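Long-range contact in UDP-4-amino-4,6-dideoxy-N-acetyl-beta-L-altrosamine transaminase (Helicobacter pylori, PDB 2FN6), which catalyses the pyridoxal phosphate-dependent amino transfer that forms UDP-4-amino-4,6-dideoxy-N-acetyl-beta-L-altrosamine, the second step of pseudaminic acid biosynthesis for flagellin modification: residues N66-S71 with R121-V126. Sequence-based numbering, arbitrary orientation.
Sequences NFSEFS and RTKAIV
Lys-123 reaches out from the start of its strand and lays its aliphatic chain alongside Phe-67, the two side chains running past one another in opposite directions. The contact is apolar: Lys-123 CD sits 3.9 Å from Phe-67 CE1, obliquely to the ring. Phe-67 holds CG between its backbone N and carbonyl carbon (chi1 73°), which carries the ring out toward the strand. Phe-67 CE1 also lies 4.3 Å from Ala-124 CB.

Farther along the lysine, the bend at chi2 helps direct the chain so that Lys-123 CE lies 3.6 Å from Ser-68 CB, and a second bend at chi4 sets the direction of NZ. The hydroxyl of Ser-68 turns back to its own segment in a weak hydrogen bond from OG to Phe-67 O.

On the polar side there is little. Lys-123 NZ stops 4.1 Å from Glu-69 O, and no hydrogen bond links the two segments.

This is surface packing, away from the substrate and cofactor sites, between the loop after helix 56-66 and strand 122-128 of the mixed seven-stranded sheet, the central sheet of the large domain in fold type I pyridoxal phosphate enzymes. Phe-67 also touches Leu-173 and Ser-150, while the backbone of Lys-123 hydrogen-bonds with that of Glu-76 and of Ser-150, placing its strand between the parallel strands 76-79 and 150-154.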
loop_
_atom_site.group_PDB
_atom_site.type_symbol
_atom_site.label_atom_id
_atom_site.label_comp_id
_atom_site.label_asym_id
_atom_site.label_seq_id
_atom_site.Cartn_x
_atom_site.Cartn_y
_atom_site.Cartn_z
ATOM N N ASN A 66 -2.182 8.851 13.767
ATOM C CA ASN A 66 -1.023 9.485 14.374
ATOM C C ASN A 66 -1.117 10.975 14.713
ATOM O O ASN A 66 -0.206 11.500 15.352
ATOM C CB ASN A 66 0.227 9.222 13.525
ATOM C CG ASN A 66 0.625 7.758 13.514
ATOM O OD1 ASN A 66 0.018 6.938 12.815
ATOM N ND2 ASN A 66 1.654 7.421 14.281
ATOM N N PHE A 67 -2.184 11.659 14.295
ATOM C CA PHE A 67 -2.286 13.097 14.576
ATOM C C PHE A 67 -2.360 13.323 16.085
ATOM O O PHE A 67 -1.695 14.211 16.612
ATOM C CB PHE A 67 -3.439 13.772 13.822
ATOM C CG PHE A 67 -4.806 13.437 14.349
ATOM C CD1 PHE A 67 -5.508 14.356 15.118
ATOM C CD2 PHE A 67 -5.400 12.218 14.063
ATOM C CE1 PHE A 67 -6.769 14.059 15.605
ATOM C CE2 PHE A 67 -6.659 11.912 14.549
ATOM C CZ PHE A 67 -7.344 12.831 15.324
ATOM N N SER A 68 -3.157 12.501 16.760
ATOM C CA SER A 68 -3.070 12.318 18.211
ATOM C C SER A 68 -3.308 10.860 18.592
ATOM O O SER A 68 -3.825 10.072 17.800
ATOM C CB SER A 68 -4.050 13.234 18.963
ATOM O OG SER A 68 -3.405 14.431 19.386
ATOM N N GLU A 69 -2.926 10.511 19.810
ATOM C CA GLU A 69 -3.227 9.197 20.354
ATOM C C GLU A 69 -4.740 9.085 20.550
ATOM O O GLU A 69 -5.422 10.099 20.683
ATOM C CB GLU A 69 -2.486 9.018 21.672
ATOM C CG GLU A 69 -2.191 7.584 22.052
ATOM C CD GLU A 69 -1.743 7.463 23.502
ATOM O OE1 GLU A 69 -1.432 8.506 24.130
ATOM O OE2 GLU A 69 -1.704 6.322 24.018
ATOM N N PHE A 70 -5.262 7.860 20.547
ATOM C CA PHE A 70 -6.710 7.632 20.600
ATOM C C PHE A 70 -7.281 7.434 22.015
ATOM O O PHE A 70 -6.748 6.665 22.827
ATOM C CB PHE A 70 -7.106 6.456 19.699
ATOM C CG PHE A 70 -8.557 6.071 19.800
ATOM C CD1 PHE A 70 -9.517 6.709 19.020
ATOM C CD2 PHE A 70 -8.968 5.069 20.688
ATOM C CE1 PHE A 70 -10.874 6.359 19.116
ATOM C CE2 PHE A 70 -10.319 4.706 20.791
ATOM C CZ PHE A 70 -11.275 5.356 20.002
ATOM N N SER A 71 -8.393 8.122 22.273
ATOM C CA SER A 71 -9.107 8.038 23.541
ATOM C C SER A 71 -10.592 7.800 23.286
ATOM O O SER A 71 -11.218 8.520 22.499
ATOM C CB SER A 71 -8.912 9.331 24.328
ATOM O OG SER A 71 -9.703 9.340 25.500
ATOM N N ARG A 121 -17.127 14.726 22.744
ATOM C CA ARG A 121 -16.416 13.651 22.054
ATOM C C ARG A 121 -15.582 14.157 20.865
ATOM O O ARG A 121 -14.636 13.495 20.445
ATOM C CB ARG A 121 -17.392 12.553 21.579
ATOM C CG ARG A 121 -18.614 12.232 22.480
ATOM C CD ARG A 121 -18.236 11.782 23.879
ATOM N NE ARG A 121 -17.606 10.462 23.923
ATOM C CZ ARG A 121 -18.201 9.358 24.370
ATOM N NH1 ARG A 121 -19.451 9.400 24.808
ATOM N NH2 ARG A 121 -17.544 8.206 24.380
ATOM N N THR A 122 -15.933 15.329 20.339
ATOM C CA THR A 122 -15.336 15.864 19.116
ATOM C C THR A 122 -13.831 16.043 19.239
ATOM O O THR A 122 -13.359 16.661 20.194
ATOM C CB THR A 122 -15.977 17.198 18.731
ATOM O OG1 THR A 122 -17.380 17.138 19.001
ATOM C CG2 THR A 122 -15.777 17.478 17.254
ATOM N N LYS A 123 -13.095 15.486 18.267
ATOM C CA LYS A 123 -11.632 15.490 18.263
ATOM C C LYS A 123 -11.084 16.294 17.090
ATOM O O LYS A 123 -10.016 16.911 17.197
ATOM C CB LYS A 123 -11.102 14.059 18.163
ATOM C CG LYS A 123 -9.892 13.721 19.055
ATOM C CD LYS A 123 -8.718 14.681 18.934
ATOM C CE LYS A 123 -7.451 14.091 19.549
ATOM N NZ LYS A 123 -7.548 13.580 20.963
ATOM N N ALA A 124 -11.812 16.268 15.967
ATOM C CA ALA A 124 -11.358 16.910 14.727
ATOM C C ALA A 124 -12.454 17.187 13.708
ATOM O O ALA A 124 -13.542 16.601 13.757
ATOM C CB ALA A 124 -10.270 16.080 14.074
ATOM N N ILE A 125 -12.144 18.100 12.789
ATOM C CA ILE A 125 -12.905 18.271 11.561
ATOM C C ILE A 125 -12.031 17.794 10.402
ATOM O O ILE A 125 -10.873 18.225 10.256
ATOM C CB ILE A 125 -13.285 19.739 11.299
ATOM C CG1 ILE A 125 -13.801 20.429 12.579
ATOM C CG2 ILE A 125 -14.262 19.836 10.125
ATOM C CD1 ILE A 125 -15.210 20.068 12.999
ATOM N N VAL A 126 -12.594 16.893 9.596
ATOM C CA VAL A 126 -11.971 16.440 8.361
ATOM C C VAL A 126 -12.728 17.020 7.178
ATOM O O VAL A 126 -13.846 16.601 6.900
ATOM C CB VAL A 126 -11.963 14.903 8.252
ATOM C CG1 VAL A 126 -11.483 14.473 6.865
ATOM C CG2 VAL A 126 -11.080 14.278 9.346
#